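PDB 3FZX: putative exported protein from Bacteroides fragilis, which is of unknown function but binds calcium and, having a YmcC-like fold related to the LolA/LolB lipoprotein carriers, may bind lipid. Local coordinates for residues S144-E149 with K169-I174; K182-E187 with N203-Q208; G16-R21 with V35-Q40; F9-Q14 with V50-T55. All coordinates share one frame; numbering follows the deposited sequence.

How the contacts relate
All four contacts reach one antiparallel barrel whose strands follow chain order; in contact 4 the N-terminal loop 9-14 packs on it. Contacts 3 and 4 lie on one side of the chain's centre, their own centres about 6 Å apart, and share the neighbouring strands 30-44 and 47-58; contact 3 is nested inside the loop that contact 4 closes. Contacts 1 and 2 come later, in series, on the opposite side, centres about 10 Å apart, where strands 161-175 and 180-190, one in each contact, pair as neighbours. The two groups are about 23 to 28 Å apart, centre to centre, and do not touch. Strands 207-217 and 18-25, reached by contacts 2 and 3, close the barrel; contact 1 holds E149 of a calcium site.

Contact 1: residues S144-E149 with K169-I174; sequences SVFDRE and KYEMNI
Six backbone hydrogen bonds join 144-149 to 169-174, in reciprocal pairs S144 with N173, F146 with E171 and E149 with K169. The antiparallel hairpin of strands 136-158 and 161-175 carries a beta bulge: D147, with positive phi and psi (56°, 41°), adds a residue between the pairs at F146 and E149.

Apolar contact falls on both faces. On the partly exposed one, E171 CB stands 4.0 Å from the F146 ring centroid, a CH-pi contact over the face; chi1 of F146 (57°) brings the ring back over the neighbouring strand, against E171 and N173. On the buried face V145 CG1 lies 3.8 Å from Y170 CD1, and R148 lends its CG to Y170 CB at 3.8 Å while its guanidinium turns to the carbonyl oxygens of D125 and N107.

Charges collect on the partly exposed face. E149 and K169 run side by side, but OE2 and NZ, 5.3 Å apart, are not in contact, so any attraction is long-range. E149, a calcium ligand in a structure of this protein, is not bound to the ion here, though its side chain is about 4 Å from a calcium and from that of calcium-binding D121. D147 OD2 and E171 OE2, 3.4 Å apart, would probably repel unless a cation or proton lies between them.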
loop_
_atom_site.group_PDB
_atom_site.type_symbol
_atom_site.label_atom_id
_atom_site.label_comp_id
_atom_site.label_asym_id
_atom_site.label_seq_id
_atom_site.Cartn_x
_atom_site.Cartn_y
_atom_site.Cartn_z
ATOM N N SER A 144 -2.370 6.869 -12.765
ATOM C CA SER A 144 -1.602 5.669 -13.060
ATOM C C SER A 144 -0.224 6.069 -13.558
ATOM O O SER A 144 -0.116 6.851 -14.503
ATOM C CB SER A 144 -2.311 4.847 -14.124
ATOM O OG SER A 144 -1.802 3.525 -14.117
ATOM N N VAL A 145 0.823 5.563 -12.899
ATOM C CA VAL A 145 2.233 5.861 -13.271
ATOM C C VAL A 145 2.833 4.557 -13.783
ATOM O O VAL A 145 2.710 3.503 -13.140
ATOM C CB VAL A 145 3.052 6.409 -12.089
ATOM C CG1 VAL A 145 4.510 6.670 -12.482
ATOM C CG2 VAL A 145 2.411 7.700 -11.557
ATOM N N PHE A 146 3.454 4.607 -14.952
ATOM C CA PHE A 146 3.949 3.393 -15.580
ATOM C C PHE A 146 5.115 3.646 -16.511
ATOM O O PHE A 146 5.428 4.780 -16.838
ATOM C CB PHE A 146 2.811 2.642 -16.297
ATOM C CG PHE A 146 2.090 3.466 -17.334
ATOM C CD1 PHE A 146 1.062 4.325 -16.963
ATOM C CD2 PHE A 146 2.459 3.397 -18.668
ATOM C CE1 PHE A 146 0.425 5.101 -17.904
ATOM C CE2 PHE A 146 1.827 4.170 -19.623
ATOM C CZ PHE A 146 0.805 5.023 -19.243
ATOM N N ASP A 147 5.800 2.569 -16.875
ATOM C CA ASP A 147 6.948 2.648 -17.742
ATOM C C ASP A 147 7.997 3.596 -17.183
ATOM O O ASP A 147 8.606 4.326 -17.907
ATOM C CB ASP A 147 6.519 3.087 -19.154
ATOM C CG ASP A 147 5.735 2.010 -19.889
ATOM O OD1 ASP A 147 5.492 0.906 -19.322
ATOM O OD2 ASP A 147 5.353 2.259 -21.052
ATOM N N ARG A 148 8.215 3.559 -15.882
ATOM C CA ARG A 148 9.269 4.348 -15.277
ATOM C C ARG A 148 10.607 3.761 -15.779
ATOM O O ARG A 148 10.749 2.546 -15.954
ATOM C CB ARG A 148 9.179 4.243 -13.761
ATOM C CG ARG A 148 7.854 4.703 -13.204
ATOM C CD ARG A 148 7.551 4.059 -11.867
ATOM N NE ARG A 148 8.401 4.602 -10.847
ATOM C CZ ARG A 148 8.916 3.954 -9.797
ATOM N NH1 ARG A 148 8.694 2.656 -9.548
ATOM N NH2 ARG A 148 9.685 4.656 -8.977
ATOM N N GLU A 149 11.563 4.639 -16.052
ATOM C CA GLU A 149 12.888 4.248 -16.502
ATOM C C GLU A 149 13.952 5.260 -16.085
ATOM O O GLU A 149 13.696 6.454 -15.924
ATOM C CB GLU A 149 12.934 4.081 -18.015
ATOM C CG GLU A 149 12.750 5.367 -18.794
ATOM C CD GLU A 149 12.731 5.139 -20.305
ATOM O OE1 GLU A 149 12.743 3.985 -20.770
ATOM O OE2 GLU A 149 12.717 6.130 -21.031
ATOM N N LYS A 169 12.282 8.932 -15.823
ATOM C CA LYS A 169 11.213 9.370 -16.719
ATOM C C LYS A 169 10.073 8.358 -16.562
ATOM O O LYS A 169 10.328 7.174 -16.366
ATOM C CB LYS A 169 11.695 9.412 -18.169
ATOM C CG LYS A 169 10.633 9.871 -19.177
ATOM C CD LYS A 169 11.160 10.007 -20.622
ATOM C CE LYS A 169 9.997 10.317 -21.620
ATOM N NZ LYS A 169 10.394 10.435 -23.079
ATOM N N TYR A 170 8.832 8.828 -16.647
ATOM C CA TYR A 170 7.634 7.982 -16.501
ATOM C C TYR A 170 6.477 8.482 -17.375
ATOM O O TYR A 170 6.453 9.634 -17.786
ATOM C CB TYR A 170 7.173 7.914 -15.025
ATOM C CG TYR A 170 6.813 9.248 -14.365
ATOM C CD1 TYR A 170 5.520 9.771 -14.448
ATOM C CD2 TYR A 170 7.756 9.967 -13.640
ATOM C CE1 TYR A 170 5.182 10.991 -13.841
ATOM C CE2 TYR A 170 7.432 11.185 -13.035
ATOM C CZ TYR A 170 6.142 11.701 -13.140
ATOM O OH TYR A 170 5.817 12.921 -12.546
ATOM N N GLU A 171 5.556 7.587 -17.691
ATOM C CA GLU A 171 4.320 7.972 -18.313
ATOM C C GLU A 171 3.229 7.975 -17.277
ATOM O O GLU A 171 3.361 7.349 -16.211
ATOM C CB GLU A 171 3.996 7.028 -19.445
ATOM C CG GLU A 171 5.128 7.023 -20.488
ATOM C CD GLU A 171 4.664 6.551 -21.818
ATOM O OE1 GLU A 171 3.889 7.299 -22.435
ATOM O OE2 GLU A 171 5.049 5.440 -22.242
HETATM N N MSE A 172 2.175 8.735 -17.544
HETATM C CA MSE A 172 1.005 8.686 -16.672
HETATM C C MSE A 172 -0.340 8.948 -17.361
HETATM O O MSE A 172 -0.403 9.580 -18.413
HETATM C CB MSE A 172 1.174 9.574 -15.424
HETATM C CG MSE A 172 0.584 10.942 -15.515
HETATM SE SE MSE A 172 1.828 12.116 -16.325
HETATM C CE MSE A 172 2.412 13.153 -14.771
ATOM N N ASN A 173 -1.373 8.356 -16.763
ATOM C CA ASN A 173 -2.757 8.545 -17.171
ATOM C C ASN A 173 -3.489 9.081 -15.953
ATOM O O ASN A 173 -3.346 8.546 -14.847
ATOM C CB ASN A 173 -3.380 7.228 -17.639
ATOM C CG ASN A 173 -2.787 6.733 -18.950
ATOM O OD1 ASN A 173 -2.020 7.440 -19.609
ATOM N ND2 ASN A 173 -3.144 5.519 -19.336
ATOM N N ILE A 174 -4.229 10.170 -16.147
ATOM C CA ILE A 174 -4.999 10.795 -15.076
ATOM C C ILE A 174 -6.460 10.831 -15.510
ATOM O O ILE A 174 -6.786 11.425 -16.531
ATOM C CB ILE A 174 -4.548 12.219 -14.837
ATOM C CG1 ILE A 174 -3.054 12.252 -14.515
ATOM C CG2 ILE A 174 -5.435 12.868 -13.756
ATOM C CD1 ILE A 174 -2.393 13.575 -14.848
#

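Contact 2: residues K182-E187 with N203-Q208; sequences KGYGYE and NKKELQ
Polar contact between 182-187 and 203-208 centres on N203, which lies against the backbone of K182 and G183. Its N-H reaches K182 O in a weak hydrogen bond, long at 3.4 Å and bent to 122° at the hydrogen. The side-chain amide lies along the K182-G183 backbone too: OD1 sits 3.5 Å from G183 CA, and ND2 is 3.5 Å from K182 CB. A short polar side chain suits this exposed turn.

The turn links the end of strand 194-202 to strand 207-217, so the contact reaches past that intervening strand of the barrel to touch strand 180-190 near its start. N202 steadies the turn from within, its side chain bonding to K204 N and to the carboxylate of E206.

Aromatic contact belongs to Y184. N203 OD1 lies in the plane of the ring at its edge, 3.8 Å from CD1, with amide and ring only 12° from coplanar. Farther out, the phenol OH is 3.4 Å from K205 CB, while the extended remainder of K205 leads its ammonium away. The ring also meets Y201 at nearly parallel planes and takes a cation-pi contact from K169 of the preceding strand.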
loop_
_atom_site.group_PDB
_atom_site.type_symbol
_atom_site.label_atom_id
_atom_site.label_comp_id
_atom_site.label_asym_id
_atom_site.label_seq_id
_atom_site.Cartn_x
_atom_site.Cartn_y
_atom_site.Cartn_z
ATOM N N LYS A 182 -3.455 12.488 -20.599
ATOM C CA LYS A 182 -2.328 11.577 -20.817
ATOM C C LYS A 182 -1.067 12.402 -20.894
ATOM O O LYS A 182 -1.058 13.497 -21.460
ATOM C CB LYS A 182 -2.512 10.775 -22.093
ATOM C CG LYS A 182 -3.618 9.762 -21.961
ATOM C CD LYS A 182 -3.768 8.870 -23.183
ATOM C CE LYS A 182 -4.884 7.844 -22.955
ATOM N NZ LYS A 182 -4.762 6.642 -23.835
ATOM N N GLY A 183 0.006 11.906 -20.299
ATOM C CA GLY A 183 1.261 12.646 -20.344
ATOM C C GLY A 183 2.453 11.868 -19.855
ATOM O O GLY A 183 2.419 10.652 -19.755
ATOM N N TYR A 184 3.517 12.596 -19.562
ATOM C CA TYR A 184 4.756 11.997 -19.101
ATOM C C TYR A 184 5.405 12.958 -18.092
ATOM O O TYR A 184 4.958 14.106 -17.921
ATOM C CB TYR A 184 5.665 11.613 -20.290
ATOM C CG TYR A 184 6.302 12.756 -21.013
ATOM C CD1 TYR A 184 5.643 13.403 -22.054
ATOM C CD2 TYR A 184 7.576 13.209 -20.653
ATOM C CE1 TYR A 184 6.230 14.491 -22.718
ATOM C CE2 TYR A 184 8.175 14.294 -21.316
ATOM C CZ TYR A 184 7.493 14.923 -22.339
ATOM O OH TYR A 184 8.078 15.978 -22.998
ATOM N N GLY A 185 6.391 12.470 -17.358
ATOM C CA GLY A 185 7.046 13.302 -16.354
ATOM C C GLY A 185 8.449 12.854 -16.064
ATOM O O GLY A 185 8.884 11.808 -16.533
ATOM N N TYR A 186 9.163 13.678 -15.313
ATOM C CA TYR A 186 10.476 13.340 -14.815
ATOM C C TYR A 186 10.479 13.558 -13.315
ATOM O O TYR A 186 9.800 14.451 -12.801
ATOM C CB TYR A 186 11.539 14.248 -15.413
ATOM C CG TYR A 186 11.716 14.158 -16.917
ATOM C CD1 TYR A 186 12.413 13.106 -17.507
ATOM C CD2 TYR A 186 11.254 15.174 -17.745
ATOM C CE1 TYR A 186 12.582 13.039 -18.920
ATOM C CE2 TYR A 186 11.426 15.126 -19.134
ATOM C CZ TYR A 186 12.087 14.068 -19.704
ATOM O OH TYR A 186 12.218 14.056 -21.053
ATOM N N GLU A 187 11.242 12.749 -12.602
ATOM C CA GLU A 187 11.514 13.042 -11.205
ATOM C C GLU A 187 12.958 12.724 -10.842
ATOM O O GLU A 187 13.648 11.910 -11.494
ATOM C CB GLU A 187 10.491 12.426 -10.239
ATOM C CG GLU A 187 10.417 10.943 -10.183
ATOM C CD GLU A 187 9.264 10.449 -9.266
ATOM O OE1 GLU A 187 8.186 11.089 -9.213
ATOM O OE2 GLU A 187 9.424 9.402 -8.608
ATOM N N ASN A 203 1.025 15.091 -23.563
ATOM C CA ASN A 203 1.667 14.348 -24.651
ATOM C C ASN A 203 2.144 15.163 -25.846
ATOM O O ASN A 203 2.738 14.607 -26.747
ATOM C CB ASN A 203 0.931 13.049 -24.993
ATOM C CG ASN A 203 1.365 11.880 -24.073
ATOM O OD1 ASN A 203 2.492 11.868 -23.545
ATOM N ND2 ASN A 203 0.478 10.901 -23.885
ATOM N N LYS A 204 1.969 16.482 -25.798
ATOM C CA LYS A 204 2.544 17.379 -26.802
ATOM C C LYS A 204 3.896 17.923 -26.339
ATOM O O LYS A 204 4.506 18.706 -27.025
ATOM C CB LYS A 204 1.604 18.542 -27.108
ATOM C CG LYS A 204 0.186 18.132 -27.511
ATOM C CD LYS A 204 -0.463 19.191 -28.423
ATOM C CE LYS A 204 -1.974 19.017 -28.482
ATOM N NZ LYS A 204 -2.558 19.748 -29.626
ATOM N N LYS A 205 4.365 17.491 -25.169
ATOM C CA LYS A 205 5.664 17.929 -24.617
ATOM C C LYS A 205 5.595 19.355 -24.076
ATOM O O LYS A 205 6.604 20.052 -24.009
ATOM C CB LYS A 205 6.832 17.773 -25.620
ATOM C CG LYS A 205 6.890 16.407 -26.334
ATOM C CD LYS A 205 8.018 16.346 -27.362
ATOM C CE LYS A 205 7.695 15.398 -28.530
ATOM N NZ LYS A 205 8.453 15.784 -29.765
ATOM N N GLU A 206 4.402 19.766 -23.659
ATOM C CA GLU A 206 4.190 21.081 -23.088
ATOM C C GLU A 206 4.159 20.929 -21.582
ATOM O O GLU A 206 3.338 20.151 -21.050
ATOM C CB GLU A 206 2.855 21.641 -23.562
ATOM C CG GLU A 206 2.805 21.925 -25.078
ATOM C CD GLU A 206 1.391 22.116 -25.631
ATOM O OE1 GLU A 206 0.408 21.629 -25.023
ATOM O OE2 GLU A 206 1.274 22.737 -26.704
ATOM N N LEU A 207 5.035 21.676 -20.906
ATOM C CA LEU A 207 5.109 21.684 -19.452
ATOM C C LEU A 207 3.760 22.045 -18.825
ATOM O O LEU A 207 3.146 23.040 -19.170
ATOM C CB LEU A 207 6.213 22.638 -18.976
ATOM C CG LEU A 207 6.492 22.721 -17.456
ATOM C CD1 LEU A 207 6.917 21.378 -16.904
ATOM C CD2 LEU A 207 7.557 23.806 -17.139
ATOM N N GLN A 208 3.291 21.199 -17.926
ATOM C CA GLN A 208 2.048 21.401 -17.205
ATOM C C GLN A 208 2.299 21.913 -15.785
ATOM O O GLN A 208 1.519 22.689 -15.256
ATOM C CB GLN A 208 1.304 20.073 -17.141
ATOM C CG GLN A 208 1.042 19.500 -18.523
ATOM C CD GLN A 208 0.107 20.393 -19.315
ATOM O OE1 GLN A 208 0.471 20.951 -20.356
ATOM N NE2 GLN A 208 -1.089 20.584 -18.778
#

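Contact 3: residues G16-R21 with V35-Q40; sequences GEQITR and VYRVDQ
I19 and Y36 form the central pair of this contact, tied by reciprocal backbone hydrogen bonds, and their side chains enter the buried face of the sheet. There I19 packs on P12 and on L213 and I216 of strand 207-217, a place suited to a branched apolar residue. Y36 lies alongside R21, whose NH1 approaches the edge of the ring in its plane, 4.0 Å from CE2, with guanidinium and ring 34° apart. Their polar ends converge on D84: NH1 makes a salt bridge and the phenol OH a hydrogen bond to the same OD1, so two donors meet on a single carboxylate oxygen. The bend of R21 at chi3 (80°) turns its guanidinium toward this site, and its NE donates to S211 OG.

These strands, 18-25 and 30-44, form the first antiparallel hairpin of the barrel. Beyond the regular ladder G16 N still bonds to V38 O at 2.8 Å, and V38 N to E17 O. G16 has phi 88°, where a CB would press on the preceding carbonyl oxygen, so glycine fits the approach to the strand.

The other face is looser and partly solvent-exposed. Q18 spans two partners with its methylenes and amide: CG lies 3.8 Å from V35 CG1, and NE2 is 3.7 Å from R37 CD. T20 runs beside V35, OG1 4.2 Å from CG2. R37, bent at chi3, reaches forward along its own strand to D39, NH1 meeting the anti lone pair of OD1 at 3.3 Å in a salt bridge.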
loop_
_atom_site.group_PDB
_atom_site.type_symbol
_atom_site.label_atom_id
_atom_site.label_comp_id
_atom_site.label_asym_id
_atom_site.label_seq_id
_atom_site.Cartn_x
_atom_site.Cartn_y
_atom_site.Cartn_z
ATOM N N GLY A 16 11.097 13.853 13.727
ATOM C CA GLY A 16 10.936 15.301 13.811
ATOM C C GLY A 16 11.387 16.032 12.554
ATOM O O GLY A 16 11.017 17.174 12.366
ATOM N N GLU A 17 12.179 15.398 11.686
ATOM C CA GLU A 17 12.678 16.081 10.475
ATOM C C GLU A 17 11.501 16.479 9.589
ATOM O O GLU A 17 10.526 15.738 9.513
ATOM C CB GLU A 17 13.665 15.201 9.687
ATOM C CG GLU A 17 14.202 15.869 8.420
ATOM C CD GLU A 17 15.325 15.121 7.756
ATOM O OE1 GLU A 17 15.749 14.057 8.268
ATOM O OE2 GLU A 17 15.784 15.612 6.703
ATOM N N GLN A 18 11.626 17.625 8.915
ATOM C CA GLN A 18 10.544 18.233 8.129
ATOM C C GLN A 18 11.048 18.711 6.760
ATOM O O GLN A 18 12.021 19.433 6.687
ATOM C CB GLN A 18 9.980 19.407 8.925
ATOM C CG GLN A 18 8.519 19.611 8.743
ATOM C CD GLN A 18 7.964 20.599 9.734
ATOM O OE1 GLN A 18 7.677 21.745 9.384
ATOM N NE2 GLN A 18 7.826 20.169 10.986
ATOM N N ILE A 19 10.413 18.250 5.691
ATOM C CA ILE A 19 10.795 18.553 4.311
ATOM C C ILE A 19 9.627 19.300 3.692
ATOM O O ILE A 19 8.479 18.874 3.860
ATOM C CB ILE A 19 11.010 17.258 3.460
ATOM C CG1 ILE A 19 12.198 16.438 3.974
ATOM C CG2 ILE A 19 11.246 17.571 1.987
ATOM C CD1 ILE A 19 13.422 17.180 4.142
ATOM N N THR A 20 9.912 20.409 3.004
ATOM C CA THR A 20 8.904 21.188 2.304
ATOM C C THR A 20 9.235 21.190 0.836
ATOM O O THR A 20 10.377 21.419 0.466
ATOM C CB THR A 20 8.882 22.614 2.798
ATOM O OG1 THR A 20 8.691 22.582 4.207
ATOM C CG2 THR A 20 7.746 23.444 2.126
ATOM N N ARG A 21 8.225 20.923 0.006
ATOM C CA ARG A 21 8.367 20.999 -1.428
ATOM C C ARG A 21 7.264 21.938 -1.982
ATOM O O ARG A 21 6.097 21.855 -1.586
ATOM C CB ARG A 21 8.280 19.597 -2.023
ATOM C CG ARG A 21 8.878 19.530 -3.412
ATOM C CD ARG A 21 9.271 18.144 -3.890
ATOM N NE ARG A 21 8.097 17.421 -4.373
ATOM C CZ ARG A 21 7.502 16.406 -3.762
ATOM N NH1 ARG A 21 7.981 15.922 -2.624
ATOM N NH2 ARG A 21 6.422 15.855 -4.314
ATOM N N VAL A 35 4.284 19.489 2.856
ATOM C CA VAL A 35 5.153 19.393 4.035
ATOM C C VAL A 35 5.057 17.985 4.600
ATOM O O VAL A 35 3.946 17.505 4.884
ATOM C CB VAL A 35 4.730 20.372 5.154
ATOM C CG1 VAL A 35 5.735 20.307 6.313
ATOM C CG2 VAL A 35 4.616 21.790 4.634
ATOM N N TYR A 36 6.203 17.324 4.733
ATOM C CA TYR A 36 6.285 16.012 5.354
ATOM C C TYR A 36 6.993 16.176 6.684
ATOM O O TYR A 36 7.978 16.918 6.768
ATOM C CB TYR A 36 7.139 15.074 4.509
ATOM C CG TYR A 36 6.534 14.594 3.230
ATOM C CD1 TYR A 36 5.444 13.718 3.242
ATOM C CD2 TYR A 36 7.093 14.934 1.998
ATOM C CE1 TYR A 36 4.892 13.211 2.037
ATOM C CE2 TYR A 36 6.559 14.447 0.801
ATOM C CZ TYR A 36 5.457 13.586 0.821
ATOM O OH TYR A 36 4.936 13.104 -0.371
ATOM N N ARG A 37 6.519 15.491 7.718
ATOM C CA ARG A 37 7.228 15.435 8.992
ATOM C C ARG A 37 7.358 13.973 9.459
ATOM O O ARG A 37 6.347 13.246 9.558
ATOM C CB ARG A 37 6.530 16.285 10.051
ATOM C CG ARG A 37 7.283 16.322 11.392
ATOM C CD ARG A 37 6.542 17.079 12.505
ATOM N NE ARG A 37 5.109 16.780 12.603
ATOM C CZ ARG A 37 4.569 15.689 13.155
ATOM N NH1 ARG A 37 5.323 14.714 13.676
ATOM N NH2 ARG A 37 3.245 15.569 13.172
ATOM N N VAL A 38 8.595 13.552 9.725
ATOM C CA VAL A 38 8.882 12.209 10.204
ATOM C C VAL A 38 8.332 12.065 11.623
ATOM O O VAL A 38 8.762 12.782 12.527
ATOM C CB VAL A 38 10.397 11.914 10.215
ATOM C CG1 VAL A 38 10.669 10.546 10.887
ATOM C CG2 VAL A 38 10.969 11.949 8.801
ATOM N N ASP A 39 7.356 11.182 11.795
ATOM C CA ASP A 39 6.706 10.942 13.095
ATOM C C ASP A 39 7.470 9.879 13.867
ATOM O O ASP A 39 7.805 10.081 15.015
ATOM C CB ASP A 39 5.257 10.477 12.914
ATOM C CG ASP A 39 4.415 10.629 14.200
ATOM O OD1 ASP A 39 4.213 11.780 14.633
ATOM O OD2 ASP A 39 3.929 9.622 14.769
ATOM N N GLN A 40 7.774 8.757 13.225
ATOM C CA GLN A 40 8.472 7.665 13.894
ATOM C C GLN A 40 9.337 6.880 12.928
ATOM O O GLN A 40 8.955 6.691 11.792
ATOM C CB GLN A 40 7.446 6.704 14.517
ATOM C CG GLN A 40 6.834 7.168 15.848
ATOM C CD GLN A 40 7.883 7.344 16.959
ATOM O OE1 GLN A 40 8.764 6.498 17.138
ATOM N NE2 GLN A 40 7.784 8.443 17.703
#

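Contact 4: residues F9-Q14 with V50-T55; sequences FFFPNQ and VVANYT
No backbone hydrogen bond crosses from the irregular segment 9-14 to strand residues 50-55; the nearest CA atoms, of N13 and V50, are 6.3 Å apart, and side chains make the join. V50 is the hub, its two methyl groups serving different partners. CG2 faces F9, 3.5 Å from CZ, and also meets N13 CB at 3.8 Å. CG1, anti to the backbone N (chi1 164°), turns instead to P12 O at 3.7 Å and to the edge of the F11 ring, 4.1 Å from CD2. A beta-branched valine suits this place because it can fill both sides at once while keeping to the strand.

A52, two residues on and so on the same side of the strand, presents its CB in the plane of the F11 ring, 3.7 Å from CE2; its small side chain leaves room for the ring edge. One face of that ring is covered by P12 CD from its own segment. Within the loop N13 ND2 donates to F11 O at 3.1 Å, an internal tie that helps hold its curve, and the same nitrogen bonds to N192 OD1. F10, at the centre of an inverse gamma turn, sends its ring to Y189, edge-to-face.

The loop thus lays F9 and F11 against V50 and A52 of strand 47-58. F11 reaches M69 and A71 of strand 63-74 and meets the ring of Y36 from strand 30-44 edge-to-face, F9 does likewise with F78 of strand 77-81, and V38 of strand 30-44 packs beside both P12 and V50.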
loop_
_atom_site.group_PDB
_atom_site.type_symbol
_atom_site.label_atom_id
_atom_site.label_comp_id
_atom_site.label_asym_id
_atom_site.label_seq_id
_atom_site.Cartn_x
_atom_site.Cartn_y
_atom_site.Cartn_z
ATOM N N PHE A 9 18.116 4.894 1.646
ATOM C CA PHE A 9 16.736 5.122 2.070
ATOM C C PHE A 9 16.331 6.484 1.497
ATOM O O PHE A 9 16.803 7.514 1.954
ATOM C CB PHE A 9 16.675 5.074 3.611
ATOM C CG PHE A 9 15.292 4.956 4.175
ATOM C CD1 PHE A 9 14.553 6.088 4.473
ATOM C CD2 PHE A 9 14.747 3.714 4.455
ATOM C CE1 PHE A 9 13.271 5.992 5.000
ATOM C CE2 PHE A 9 13.458 3.588 4.983
ATOM C CZ PHE A 9 12.718 4.731 5.279
ATOM N N PHE A 10 15.448 6.488 0.503
ATOM C CA PHE A 10 15.111 7.707 -0.251
ATOM C C PHE A 10 13.964 8.503 0.348
ATOM O O PHE A 10 12.952 8.691 -0.290
ATOM C CB PHE A 10 14.792 7.298 -1.693
ATOM C CG PHE A 10 15.944 6.651 -2.357
ATOM C CD1 PHE A 10 17.094 7.393 -2.615
ATOM C CD2 PHE A 10 15.946 5.295 -2.628
ATOM C CE1 PHE A 10 18.202 6.811 -3.199
ATOM C CE2 PHE A 10 17.052 4.701 -3.203
ATOM C CZ PHE A 10 18.186 5.465 -3.497
ATOM N N PHE A 11 14.147 8.963 1.583
ATOM C CA PHE A 11 13.128 9.701 2.330
ATOM C C PHE A 11 13.757 10.140 3.656
ATOM O O PHE A 11 14.649 9.478 4.160
ATOM C CB PHE A 11 11.883 8.807 2.614
ATOM C CG PHE A 11 10.660 9.588 3.015
ATOM C CD1 PHE A 11 9.923 10.288 2.048
ATOM C CD2 PHE A 11 10.238 9.630 4.328
ATOM C CE1 PHE A 11 8.801 11.028 2.394
ATOM C CE2 PHE A 11 9.087 10.356 4.698
ATOM C CZ PHE A 11 8.381 11.070 3.739
ATOM N N PRO A 12 13.321 11.266 4.230
ATOM C CA PRO A 12 13.897 11.586 5.532
ATOM C C PRO A 12 13.617 10.499 6.560
ATOM O O PRO A 12 12.574 9.853 6.515
ATOM C CB PRO A 12 13.185 12.876 5.920
ATOM C CG PRO A 12 11.977 12.905 5.070
ATOM C CD PRO A 12 12.424 12.335 3.778
ATOM N N ASN A 13 14.559 10.295 7.469
ATOM C CA ASN A 13 14.424 9.263 8.455
ATOM C C ASN A 13 14.794 9.627 9.898
ATOM O O ASN A 13 14.797 8.757 10.734
ATOM C CB ASN A 13 15.139 7.995 7.949
ATOM C CG ASN A 13 16.528 8.258 7.499
ATOM O OD1 ASN A 13 17.420 8.238 8.309
ATOM N ND2 ASN A 13 16.730 8.515 6.194
ATOM N N GLN A 14 15.046 10.902 10.206
ATOM C CA GLN A 14 15.245 11.334 11.604
ATOM C C GLN A 14 13.927 11.817 12.165
ATOM O O GLN A 14 13.305 12.684 11.571
ATOM C CB GLN A 14 16.223 12.511 11.714
ATOM C CG GLN A 14 17.532 12.320 11.011
ATOM C CD GLN A 14 18.525 13.464 11.260
ATOM O OE1 GLN A 14 18.250 14.431 12.005
ATOM N NE2 GLN A 14 19.683 13.362 10.617
ATOM N N VAL A 50 9.538 4.081 8.225
ATOM C CA VAL A 50 9.339 5.490 8.633
ATOM C C VAL A 50 7.879 5.854 8.408
ATOM O O VAL A 50 7.371 5.674 7.316
ATOM C CB VAL A 50 10.237 6.469 7.839
ATOM C CG1 VAL A 50 9.753 7.926 7.987
ATOM C CG2 VAL A 50 11.692 6.353 8.252
ATOM N N VAL A 51 7.202 6.322 9.449
ATOM C CA VAL A 51 5.839 6.819 9.351
ATOM C C VAL A 51 5.970 8.348 9.383
ATOM O O VAL A 51 6.569 8.900 10.317
ATOM C CB VAL A 51 4.964 6.295 10.533
ATOM C CG1 VAL A 51 3.601 6.996 10.585
ATOM C CG2 VAL A 51 4.775 4.758 10.446
ATOM N N ALA A 52 5.440 9.030 8.360
ATOM C CA ALA A 52 5.479 10.495 8.313
ATOM C C ALA A 52 4.077 11.064 8.140
ATOM O O ALA A 52 3.245 10.441 7.514
ATOM C CB ALA A 52 6.368 10.971 7.183
ATOM N N ASN A 53 3.834 12.230 8.730
ATOM C CA ASN A 53 2.613 13.005 8.489
ATOM C C ASN A 53 2.825 13.942 7.310
ATOM O O ASN A 53 3.881 14.563 7.217
ATOM C CB ASN A 53 2.285 13.870 9.692
ATOM C CG ASN A 53 2.047 13.058 10.939
ATOM O OD1 ASN A 53 2.554 13.392 12.003
ATOM N ND2 ASN A 53 1.298 11.979 10.819
ATOM N N TYR A 54 1.837 14.041 6.421
ATOM C CA TYR A 54 1.883 14.993 5.310
ATOM C C TYR A 54 0.772 16.003 5.452
ATOM O O TYR A 54 -0.287 15.690 6.011
ATOM C CB TYR A 54 1.792 14.318 3.942
ATOM C CG TYR A 54 0.504 13.578 3.646
ATOM C CD1 TYR A 54 -0.624 14.250 3.151
ATOM C CD2 TYR A 54 0.420 12.203 3.822
ATOM C CE1 TYR A 54 -1.812 13.566 2.868
ATOM C CE2 TYR A 54 -0.761 11.511 3.540
ATOM C CZ TYR A 54 -1.867 12.200 3.064
ATOM O OH TYR A 54 -3.007 11.504 2.771
ATOM N N THR A 55 1.059 17.214 4.965
ATOM C CA THR A 55 0.099 18.283 4.782
ATOM C C THR A 55 0.284 18.883 3.380
ATOM O O THR A 55 1.407 19.105 2.922
ATOM C CB THR A 55 0.264 19.357 5.813
ATOM O OG1 THR A 55 0.004 18.784 7.087
ATOM C CG2 THR A 55 -0.725 20.471 5.598
#